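LP04448p (PDB 2QK2) probably binds tubulin through this TOG domain, as expected of an XMAP215-family protein that tracks growing microtubule plus ends. Local coordinates at residues A[124-128]-A[129-133]. Numbering follows the deposited sequence.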
loop_
_atom_site.group_PDB
_atom_site.type_symbol
_atom_site.label_atom_id
_atom_site.label_comp_id
_atom_site.label_asym_id
_atom_site.label_seq_id
_atom_site.Cartn_x
_atom_site.Cartn_y
_atom_site.Cartn_z
ATOM N N ALA A 124 -0.130 -2.934 4.176
ATOM C CA ALA A 124 -0.461 -4.240 4.733
ATOM C C ALA A 124 -0.593 -5.255 3.602
ATOM O O ALA A 124 -0.170 -6.397 3.726
ATOM C CB ALA A 124 -1.764 -4.156 5.533
ATOM N N ILE A 125 -1.165 -4.824 2.486
ATOM C CA ILE A 125 -1.344 -5.703 1.344
ATOM C C ILE A 125 -0.006 -6.075 0.711
ATOM O O ILE A 125 0.195 -7.217 0.280
ATOM C CB ILE A 125 -2.273 -5.047 0.302
ATOM C CG1 ILE A 125 -3.680 -4.916 0.900
ATOM C CG2 ILE A 125 -2.299 -5.872 -0.985
ATOM C CD1 ILE A 125 -4.705 -4.327 -0.039
ATOM N N TYR A 126 0.920 -5.119 0.673
ATOM C CA TYR A 126 2.240 -5.376 0.100
ATOM C C TYR A 126 2.926 -6.555 0.789
ATOM O O TYR A 126 3.585 -7.368 0.141
ATOM C CB TYR A 126 3.136 -4.139 0.224
ATOM C CG TYR A 126 4.543 -4.389 -0.270
ATOM C CD1 TYR A 126 4.792 -4.617 -1.622
ATOM C CD2 TYR A 126 5.617 -4.455 0.621
ATOM C CE1 TYR A 126 6.075 -4.914 -2.083
ATOM C CE2 TYR A 126 6.912 -4.750 0.171
ATOM C CZ TYR A 126 7.128 -4.980 -1.185
ATOM O OH TYR A 126 8.389 -5.304 -1.649
ATOM N N ALA A 127 2.765 -6.632 2.104
ATOM C CA ALA A 127 3.361 -7.690 2.907
ATOM C C ALA A 127 2.983 -9.091 2.425
ATOM O O ALA A 127 3.715 -10.054 2.670
ATOM C CB ALA A 127 2.957 -7.513 4.371
ATOM N N SER A 128 1.853 -9.203 1.732
ATOM C CA SER A 128 1.384 -10.495 1.235
ATOM C C SER A 128 1.804 -10.754 -0.202
ATOM O O SER A 128 1.516 -11.814 -0.751
ATOM C CB SER A 128 -0.141 -10.567 1.313
ATOM O OG SER A 128 -0.736 -9.794 0.276
ATOM N N THR A 129 2.474 -9.795 -0.824
ATOM C CA THR A 129 2.881 -9.965 -2.212
ATOM C C THR A 129 4.316 -9.456 -2.407
ATOM O O THR A 129 5.123 -9.548 -1.482
ATOM C CB THR A 129 1.857 -9.244 -3.140
ATOM O OG1 THR A 129 2.197 -9.460 -4.515
ATOM C CG2 THR A 129 1.810 -7.754 -2.838
ATOM N N SER A 130 4.648 -8.933 -3.586
ATOM C CA SER A 130 6.010 -8.438 -3.825
ATOM C C SER A 130 6.051 -7.404 -4.940
ATOM O O SER A 130 5.098 -7.281 -5.714
ATOM C CB SER A 130 6.931 -9.596 -4.210
ATOM O OG SER A 130 6.584 -10.096 -5.494
ATOM N N LEU A 131 7.156 -6.664 -5.028
ATOM C CA LEU A 131 7.293 -5.658 -6.077
ATOM C C LEU A 131 7.322 -6.351 -7.437
ATOM O O LEU A 131 6.793 -5.834 -8.419
ATOM C CB LEU A 131 8.575 -4.832 -5.894
ATOM C CG LEU A 131 8.689 -3.891 -4.689
ATOM C CD1 LEU A 131 10.056 -3.214 -4.714
ATOM C CD2 LEU A 131 7.579 -2.842 -4.718
ATOM N N GLU A 132 7.942 -7.526 -7.490
ATOM C CA GLU A 132 8.021 -8.280 -8.736
ATOM C C GLU A 132 6.604 -8.568 -9.241
ATOM O O GLU A 132 6.296 -8.353 -10.417
ATOM C CB GLU A 132 8.781 -9.594 -8.505
ATOM C CG GLU A 132 8.910 -10.508 -9.729
ATOM C CD GLU A 132 9.681 -9.879 -10.886
ATOM O OE1 GLU A 132 10.796 -9.352 -10.670
ATOM O OE2 GLU A 132 9.175 -9.923 -12.027
ATOM N N ALA A 133 5.740 -9.028 -8.342
ATOM C CA ALA A 133 4.361 -9.347 -8.704
ATOM C C ALA A 133 3.517 -8.119 -9.050
ATOM O O ALA A 133 2.638 -8.187 -9.911
ATOM C CB ALA A 133 3.696 -10.125 -7.574
HETATM O O HOH W 1 9.278 -7.221 -3.227
#
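Tyr126 lays CE1 and OH against the Leu131 side chain: CE1 lies 3.7 Å from Leu131 CD2, and OH lies 3.4 Å from Leu131 CG. With CG anti to the backbone N (chi1 176°), the ring returns to the first residue of helix 131-141 although CB points away from segment 129-133. Leu131 N meets the ring edge near its plane, and a water joins the two polar groups, 2.6 Å from Tyr126 OH and accepting from Leu131 N at 2.8 Å; the hydroxyl also bonds to Thr164. A leucine in place of Tyr126 would probably leave this water and Thr164 without their hydroxyl mate and Leu131 less covered. Thr129 N donates to Tyr126 O at 2.8 Å, closing a type I turn from Tyr126 to Thr129. Ser128 OG, 2.7 Å from Ile125 O, arrives in the carbonyl plane on a lone pair; Ser128 N donates to the same oxygen, so two bonds grip it. Beyond the turn, Ser130, the N-cap of helix 131-141, accepts from Ala133 N through OG at 3.2 Å. A type I turn followed by a serine N-cap thus links helix 112-126 to helix 131-141 in the HEAT-repeat TOG domain.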